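PDB 4IC6: protease Do-like 8, chloroplastic from Arabidopsis thaliana, which is probably a serine endopeptidase of the thylakoid in chloroplasts, built from a trypsin-like protease domain followed by a PDZ domain. Local coordinates for residues A[67-81]-A[204-218]. The protein carries 1 engineered substitution. Residues are numbered along the deposited sequence; the frame is centred on the assembly and turned at random.
Sequences GSGVVWDGQGYIVTN and AGGPLLDSKGNLIGI. Engineered in segment 204-218: A204 (natural residue Ser).
The carboxamide of N81 lies beside G205 and alongside I218: N81 and I218 slide past each other in opposite directions, I218 CG2 coming 3.9 Å from N81 ND2, while N81 OD1 comes within 3.0 Å of G205 N. With CG anti to its own carbonyl carbon (chi1 -72°), the amide swings across to the 204-218 segment, and ND2 is left to donate to D126 O and T220 OG1. V70 crosses P207 obliquely, its CG2 3.7 Å from both P207 CB and P207 CD. The same methyl touches L215 CD1 at 4.1 Å and packs near I218 CD1, which V79 CG1 also meets. With an alanine at N81, D126 O and T220 OG1 would probably lose the donor they share, and a gap would be left beside I218 CG2.

Beside this, S68 N donates to A204 O over 2.9 Å, nearly straight at 158°. Water 1 gives that carbonyl a second donor, 2.7 Å from A204 O, and itself accepts from S68 OG, which also hydrogen-bonds N161 N. A204, engineered from the serine of the predicted charge relay, lies in this contact, and N81 adjoins the other two members, H83 and D126.

The contact is part of the packed interface between the two six-stranded barrels of the trypsin-like fold: strands 67-71 and 77-80 belong to one, 207-210 and 215-219 to the other. V70 and L215 both reach I142, P207 packs on strand 42-47, and V79 meets V245 of helix 238-251.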
ATOM      1  N   GLY A  67     -20.564  -2.489  17.653  1.00 41.19           N
ATOM      2  CA  GLY A  67     -19.625  -3.127  18.552  1.00 38.04           C
ATOM      3  C   GLY A  67     -20.301  -3.573  19.823  1.00 36.47           C
ATOM      4  O   GLY A  67     -21.445  -4.063  19.801  1.00 33.56           O
ATOM      5  N   SER A  68     -19.605  -3.379  20.939  1.00 33.67           N
ATOM      6  CA  SER A  68     -20.088  -3.863  22.215  1.00 32.83           C
ATOM      7  C   SER A  68     -20.379  -2.718  23.181  1.00 37.10           C
ATOM      8  O   SER A  68     -20.073  -1.553  22.915  1.00 37.36           O
ATOM      9  CB  SER A  68     -19.059  -4.809  22.839  1.00 30.21           C
ATOM     10  OG  SER A  68     -18.632  -5.796  21.908  1.00 30.99           O
ATOM     11  N   GLY A  69     -20.973  -3.071  24.314  1.00 36.73           N
ATOM     12  CA  GLY A  69     -21.227  -2.123  25.377  1.00 36.80           C
ATOM     13  C   GLY A  69     -21.319  -2.878  26.682  1.00 34.91           C
ATOM     14  O   GLY A  69     -21.167  -4.098  26.725  1.00 35.23           O
ATOM     15  N   VAL A  70     -21.600  -2.153  27.752  1.00 31.23           N
ATOM     16  CA  VAL A  70     -21.602  -2.747  29.070  1.00 30.57           C
ATOM     17  C   VAL A  70     -22.876  -2.302  29.819  1.00 36.25           C
ATOM     18  O   VAL A  70     -23.216  -1.127  29.802  1.00 38.71           O
ATOM     19  CB  VAL A  70     -20.335  -2.291  29.811  1.00 39.34           C
ATOM     20  CG1 VAL A  70     -20.575  -2.221  31.294  1.00 48.58           C
ATOM     21  CG2 VAL A  70     -19.166  -3.216  29.472  1.00 37.04           C
ATOM     22  N   VAL A  71     -23.585  -3.245  30.437  1.00 35.39           N
ATOM     23  CA  VAL A  71     -24.727  -2.896  31.291  1.00 35.06           C
ATOM     24  C   VAL A  71     -24.223  -2.153  32.528  1.00 39.68           C
ATOM     25  O   VAL A  71     -23.518  -2.729  33.373  1.00 43.35           O
ATOM     26  CB  VAL A  71     -25.484  -4.131  31.739  1.00 42.85           C
ATOM     27  CG1 VAL A  71     -26.641  -3.722  32.679  1.00 45.14           C
ATOM     28  CG2 VAL A  71     -26.020  -4.909  30.525  1.00 41.63           C
ATOM     29  N   TRP A  72     -24.555  -0.871  32.618  1.00 38.18           N
ATOM     30  CA  TRP A  72     -24.024  -0.009  33.677  1.00 38.80           C
ATOM     31  C   TRP A  72     -24.788  -0.182  34.991  1.00 43.05           C
ATOM     32  O   TRP A  72     -24.192  -0.215  36.066  1.00 41.13           O
ATOM     33  CB  TRP A  72     -24.065   1.455  33.240  1.00 40.35           C
ATOM     34  CG  TRP A  72     -23.390   2.404  34.188  1.00 42.57           C
ATOM     35  CD1 TRP A  72     -23.979   3.395  34.925  1.00 45.14           C
ATOM     36  CD2 TRP A  72     -21.995   2.445  34.505  1.00 43.09           C
ATOM     37  NE1 TRP A  72     -23.029   4.057  35.672  1.00 46.01           N
ATOM     38  CE2 TRP A  72     -21.805   3.490  35.434  1.00 45.41           C
ATOM     39  CE3 TRP A  72     -20.887   1.695  34.096  1.00 39.78           C
ATOM     40  CZ2 TRP A  72     -20.545   3.806  35.960  1.00 43.87           C
ATOM     41  CZ3 TRP A  72     -19.640   2.015  34.612  1.00 41.41           C
ATOM     42  CH2 TRP A  72     -19.480   3.060  35.533  1.00 42.00           C
ATOM     43  N   ASP A  73     -26.111  -0.287  34.904  1.00 48.27           N
ATOM     44  CA  ASP A  73     -26.907  -0.493  36.107  1.00 50.89           C
ATOM     45  C   ASP A  73     -28.240  -1.173  35.840  1.00 51.23           C
ATOM     46  O   ASP A  73     -28.579  -1.489  34.697  1.00 50.08           O
ATOM     47  CB  ASP A  73     -27.104   0.823  36.869  1.00 53.62           C
ATOM     48  CG  ASP A  73     -27.904   1.846  36.083  1.00 59.20           C
ATOM     49  OD1 ASP A  73     -28.741   1.452  35.240  1.00 57.97           O
ATOM     50  OD2 ASP A  73     -27.692   3.055  36.320  1.00 64.28           O
ATOM     51  N   GLY A  74     -28.996  -1.396  36.911  1.00 52.71           N
ATOM     52  CA  GLY A  74     -30.242  -2.127  36.809  1.00 56.31           C
ATOM     53  C   GLY A  74     -31.362  -1.336  36.165  1.00 56.88           C
ATOM     54  O   GLY A  74     -32.466  -1.841  36.029  1.00 56.59           O
ATOM     55  N   GLN A  75     -31.086  -0.099  35.767  1.00 58.76           N
ATOM     56  CA  GLN A  75     -32.127   0.742  35.187  1.00 60.89           C
ATOM     57  C   GLN A  75     -32.098   0.710  33.666  1.00 57.16           C
ATOM     58  O   GLN A  75     -32.945   1.317  33.017  1.00 56.84           O
ATOM     59  CB  GLN A  75     -31.999   2.184  35.687  1.00 65.90           C
ATOM     60  CG  GLN A  75     -32.211   2.344  37.181  1.00 70.88           C
ATOM     61  CD  GLN A  75     -31.652   3.649  37.704  1.00 76.23           C
ATOM     62  OE1 GLN A  75     -30.485   3.722  38.106  1.00 79.28           O
ATOM     63  NE2 GLN A  75     -32.475   4.694  37.693  1.00 77.22           N
ATOM     64  N   GLY A  76     -31.127   0.003  33.101  1.00 55.43           N
ATOM     65  CA  GLY A  76     -31.020  -0.104  31.657  1.00 53.86           C
ATOM     66  C   GLY A  76     -30.010   0.849  31.035  1.00 49.97           C
ATOM     67  O   GLY A  76     -29.928   0.964  29.809  1.00 46.90           O
ATOM     68  N   TYR A  77     -29.237   1.539  31.868  1.00 48.33           N
ATOM     69  CA  TYR A  77     -28.171   2.384  31.336  1.00 47.03           C
ATOM     70  C   TYR A  77     -27.060   1.528  30.739  1.00 46.10           C
ATOM     71  O   TYR A  77     -26.571   0.602  31.376  1.00 48.99           O
ATOM     72  CB  TYR A  77     -27.641   3.348  32.400  1.00 44.84           C
ATOM     73  CG  TYR A  77     -28.632   4.446  32.722  1.00 48.91           C
ATOM     74  CD1 TYR A  77     -28.925   5.437  31.792  1.00 51.59           C
ATOM     75  CD2 TYR A  77     -29.295   4.480  33.943  1.00 54.01           C
ATOM     76  CE1 TYR A  77     -29.851   6.440  32.073  1.00 53.33           C
ATOM     77  CE2 TYR A  77     -30.217   5.481  34.238  1.00 56.55           C
ATOM     78  CZ  TYR A  77     -30.488   6.460  33.299  1.00 56.33           C
ATOM     79  OH  TYR A  77     -31.402   7.454  33.585  1.00 59.88           O
ATOM     80  N   ILE A  78     -26.682   1.850  29.505  1.00 46.07           N
ATOM     81  CA  ILE A  78     -25.693   1.091  28.750  1.00 42.24           C
ATOM     82  C   ILE A  78     -24.513   1.994  28.448  1.00 40.26           C
ATOM     83  O   ILE A  78     -24.711   3.109  27.984  1.00 37.47           O
ATOM     84  CB  ILE A  78     -26.264   0.619  27.393  1.00 43.52           C
ATOM     85  CG1 ILE A  78     -27.530  -0.211  27.596  1.00 41.01           C
ATOM     86  CG2 ILE A  78     -25.201  -0.164  26.615  1.00 45.73           C
ATOM     87  CD1 ILE A  78     -27.348  -1.371  28.551  1.00 44.22           C
ATOM     88  N   VAL A  79     -23.294   1.518  28.702  1.00 36.78           N
ATOM     89  CA  VAL A  79     -22.101   2.312  28.414  1.00 35.41           C
ATOM     90  C   VAL A  79     -21.319   1.724  27.239  1.00 34.36           C
ATOM     91  O   VAL A  79     -21.145   0.500  27.150  1.00 36.63           O
ATOM     92  CB  VAL A  79     -21.179   2.413  29.645  1.00 40.58           C
ATOM     93  CG1 VAL A  79     -19.842   3.096  29.286  1.00 39.16           C
ATOM     94  CG2 VAL A  79     -21.873   3.162  30.752  1.00 37.19           C
ATOM     95  N   THR A  80     -20.873   2.592  26.330  1.00 31.95           N
ATOM     96  CA  THR A  80     -20.103   2.158  25.158  1.00 36.97           C
ATOM     97  C   THR A  80     -19.169   3.274  24.695  1.00 37.57           C
ATOM     98  O   THR A  80     -19.142   4.350  25.297  1.00 37.95           O
ATOM     99  CB  THR A  80     -21.048   1.763  23.996  1.00 35.03           C
ATOM    100  OG1 THR A  80     -20.320   1.070  22.971  1.00 35.22           O
ATOM    101  CG2 THR A  80     -21.711   3.007  23.404  1.00 34.31           C
ATOM    102  N   ASN A  81     -18.411   3.031  23.629  1.00 37.26           N
ATOM    103  CA  ASN A  81     -17.661   4.114  22.997  1.00 34.72           C
ATOM    104  C   ASN A  81     -18.586   5.044  22.212  1.00 34.47           C
ATOM    105  O   ASN A  81     -19.585   4.612  21.616  1.00 36.32           O
ATOM    106  CB  ASN A  81     -16.604   3.587  22.022  1.00 29.91           C
ATOM    107  CG  ASN A  81     -15.426   2.944  22.717  1.00 30.50           C
ATOM    108  OD1 ASN A  81     -15.049   1.817  22.392  1.00 28.37           O
ATOM    109  ND2 ASN A  81     -14.829   3.654  23.667  1.00 30.87           N
ATOM    110  N   ALA A 204     -14.379  -3.834  20.730  1.00 30.54           N
ATOM    111  CA  ALA A 204     -14.452  -2.387  20.923  1.00 30.78           C
ATOM    112  C   ALA A 204     -15.777  -2.010  21.593  1.00 32.28           C
ATOM    113  O   ALA A 204     -16.835  -2.521  21.209  1.00 30.06           O
ATOM    114  CB  ALA A 204     -14.293  -1.653  19.587  1.00 31.73           C
ATOM    115  N   GLY A 205     -15.709  -1.132  22.600  1.00 32.24           N
ATOM    116  CA  GLY A 205     -16.873  -0.739  23.393  1.00 31.43           C
ATOM    117  C   GLY A 205     -17.168  -1.670  24.564  1.00 33.02           C
ATOM    118  O   GLY A 205     -17.968  -1.338  25.462  1.00 33.87           O
ATOM    119  N   GLY A 206     -16.549  -2.851  24.538  1.00 30.40           N
ATOM    120  CA  GLY A 206     -16.716  -3.845  25.579  1.00 28.21           C
ATOM    121  C   GLY A 206     -15.782  -3.592  26.751  1.00 32.08           C
ATOM    122  O   GLY A 206     -14.971  -2.662  26.724  1.00 33.50           O
ATOM    123  N   PRO A 207     -15.908  -4.403  27.805  1.00 30.92           N
ATOM    124  CA  PRO A 207     -15.146  -4.164  29.026  1.00 34.25           C
ATOM    125  C   PRO A 207     -13.779  -4.800  28.956  1.00 29.50           C
ATOM    126  O   PRO A 207     -13.636  -5.892  28.387  1.00 29.39           O
ATOM    127  CB  PRO A 207     -15.964  -4.908  30.081  1.00 35.29           C
ATOM    128  CG  PRO A 207     -16.497  -6.108  29.321  1.00 32.41           C
ATOM    129  CD  PRO A 207     -16.787  -5.586  27.920  1.00 31.80           C
ATOM    130  N   LEU A 208     -12.809  -4.124  29.557  1.00 26.62           N
ATOM    131  CA  LEU A 208     -11.558  -4.742  29.946  1.00 28.68           C
ATOM    132  C   LEU A 208     -11.684  -5.110  31.416  1.00 29.47           C
ATOM    133  O   LEU A 208     -11.946  -4.239  32.244  1.00 31.96           O
ATOM    134  CB  LEU A 208     -10.408  -3.755  29.759  1.00 29.10           C
ATOM    135  CG  LEU A 208      -9.020  -4.350  29.994  1.00 29.46           C
ATOM    136  CD1 LEU A 208      -8.755  -5.393  28.895  1.00 26.35           C
ATOM    137  CD2 LEU A 208      -7.949  -3.262  29.974  1.00 29.77           C
ATOM    138  N   LEU A 209     -11.493  -6.387  31.755  1.00 28.43           N
ATOM    139  CA  LEU A 209     -11.642  -6.815  33.147  1.00 28.62           C
ATOM    140  C   LEU A 209     -10.300  -7.197  33.791  1.00 31.42           C
ATOM    141  O   LEU A 209      -9.376  -7.649  33.099  1.00 29.51           O
ATOM    142  CB  LEU A 209     -12.612  -7.997  33.252  1.00 28.68           C
ATOM    143  CG  LEU A 209     -14.011  -7.821  32.661  1.00 32.40           C
ATOM    144  CD1 LEU A 209     -14.777  -9.119  32.865  1.00 33.06           C
ATOM    145  CD2 LEU A 209     -14.749  -6.646  33.334  1.00 29.01           C
ATOM    146  N   ASP A 210     -10.190  -7.009  35.105  1.00 29.46           N
ATOM    147  CA  ASP A 210      -9.035  -7.558  35.828  1.00 29.41           C
ATOM    148  C   ASP A 210      -9.272  -9.031  36.195  1.00 33.43           C
ATOM    149  O   ASP A 210     -10.311  -9.621  35.834  1.00 32.95           O
ATOM    150  CB  ASP A 210      -8.631  -6.692  37.054  1.00 32.44           C
ATOM    151  CG  ASP A 210      -9.701  -6.651  38.154  1.00 34.18           C
ATOM    152  OD1 ASP A 210     -10.610  -7.499  38.163  1.00 35.90           O
ATOM    153  OD2 ASP A 210      -9.604  -5.775  39.039  1.00 35.17           O
ATOM    154  N   SER A 211      -8.308  -9.633  36.893  1.00 27.95           N
ATOM    155  CA  SER A 211      -8.388 -11.049  37.237  1.00 30.29           C
ATOM    156  C   SER A 211      -9.513 -11.336  38.218  1.00 32.06           C
ATOM    157  O   SER A 211      -9.863 -12.498  38.435  1.00 32.22           O
ATOM    158  CB  SER A 211      -7.062 -11.568  37.807  1.00 30.57           C
ATOM    159  OG  SER A 211      -6.698 -10.846  38.974  1.00 32.39           O
ATOM    160  N   LYS A 212     -10.064 -10.294  38.839  1.00 31.51           N
ATOM    161  CA  LYS A 212     -11.190 -10.501  39.751  1.00 35.99           C
ATOM    162  C   LYS A 212     -12.511 -10.258  39.027  1.00 39.91           C
ATOM    163  O   LYS A 212     -13.584 -10.373  39.608  1.00 45.34           O
ATOM    164  CB  LYS A 212     -11.079  -9.591  40.975  1.00 40.81           C
ATOM    165  CG  LYS A 212     -10.455 -10.272  42.174  1.00 48.69           C
ATOM    166  CD  LYS A 212      -9.006  -9.884  42.350  1.00 52.81           C
ATOM    167  CE  LYS A 212      -8.882  -8.502  42.985  1.00 54.47           C
ATOM    168  NZ  LYS A 212      -7.679  -7.789  42.459  1.00 49.43           N
ATOM    169  N   GLY A 213     -12.418  -9.909  37.753  1.00 35.19           N
ATOM    170  CA  GLY A 213     -13.596  -9.671  36.952  1.00 35.70           C
ATOM    171  C   GLY A 213     -14.193  -8.292  37.136  1.00 37.78           C
ATOM    172  O   GLY A 213     -15.315  -8.054  36.717  1.00 37.62           O
ATOM    173  N   ASN A 214     -13.462  -7.387  37.782  1.00 37.47           N
ATOM    174  CA  ASN A 214     -13.904  -6.004  37.862  1.00 35.67           C
ATOM    175  C   ASN A 214     -13.597  -5.252  36.593  1.00 35.76           C
ATOM    176  O   ASN A 214     -12.531  -5.427  35.980  1.00 31.46           O
ATOM    177  CB  ASN A 214     -13.233  -5.275  39.025  1.00 41.78           C
ATOM    178  CG  ASN A 214     -13.601  -5.860  40.364  1.00 49.62           C
ATOM    179  OD1 ASN A 214     -14.718  -6.338  40.560  1.00 54.56           O
ATOM    180  ND2 ASN A 214     -12.652  -5.847  41.290  1.00 55.07           N
ATOM    181  N   LEU A 215     -14.512  -4.380  36.199  1.00 32.35           N
ATOM    182  CA  LEU A 215     -14.234  -3.514  35.064  1.00 35.12           C
ATOM    183  C   LEU A 215     -13.110  -2.536  35.398  1.00 35.03           C
ATOM    184  O   LEU A 215     -13.213  -1.757  36.351  1.00 36.16           O
ATOM    185  CB  LEU A 215     -15.480  -2.738  34.654  1.00 37.64           C
ATOM    186  CG  LEU A 215     -15.258  -2.008  33.335  1.00 40.19           C
ATOM    187  CD1 LEU A 215     -16.417  -2.288  32.421  1.00 44.48           C
ATOM    188  CD2 LEU A 215     -15.091  -0.531  33.562  1.00 46.12           C
ATOM    189  N   ILE A 216     -12.033  -2.584  34.614  1.00 28.88           N
ATOM    190  CA  ILE A 216     -10.945  -1.636  34.780  1.00 26.38           C
ATOM    191  C   ILE A 216     -10.842  -0.676  33.592  1.00 28.15           C
ATOM    192  O   ILE A 216     -10.116   0.308  33.646  1.00 27.16           O
ATOM    193  CB  ILE A 216      -9.592  -2.341  35.033  1.00 27.20           C
ATOM    194  CG1 ILE A 216      -9.367  -3.428  33.972  1.00 29.06           C
ATOM    195  CG2 ILE A 216      -9.588  -2.919  36.449  1.00 32.71           C
ATOM    196  CD1 ILE A 216      -7.939  -3.880  33.841  1.00 31.35           C
ATOM    197  N   GLY A 217     -11.588  -0.950  32.520  1.00 29.11           N
ATOM    198  CA  GLY A 217     -11.605  -0.031  31.399  1.00 29.37           C
ATOM    199  C   GLY A 217     -12.611  -0.419  30.339  1.00 29.08           C
ATOM    200  O   GLY A 217     -13.239  -1.470  30.436  1.00 30.53           O
ATOM    201  N   ILE A 218     -12.778   0.442  29.339  1.00 28.90           N
ATOM    202  CA  ILE A 218     -13.565   0.127  28.147  1.00 28.58           C
ATOM    203  C   ILE A 218     -12.641  -0.010  26.928  1.00 32.44           C
ATOM    204  O   ILE A 218     -11.994   0.968  26.526  1.00 32.43           O
ATOM    205  CB  ILE A 218     -14.576   1.229  27.827  1.00 31.31           C
ATOM    206  CG1 ILE A 218     -15.612   1.357  28.959  1.00 30.38           C
ATOM    207  CG2 ILE A 218     -15.280   0.948  26.485  1.00 33.74           C
ATOM    208  CD1 ILE A 218     -16.615   0.215  29.029  1.00 34.23           C
TER
HETATM  209  O   HOH W   1     -17.198  -4.807  19.745  1.00 34.80           O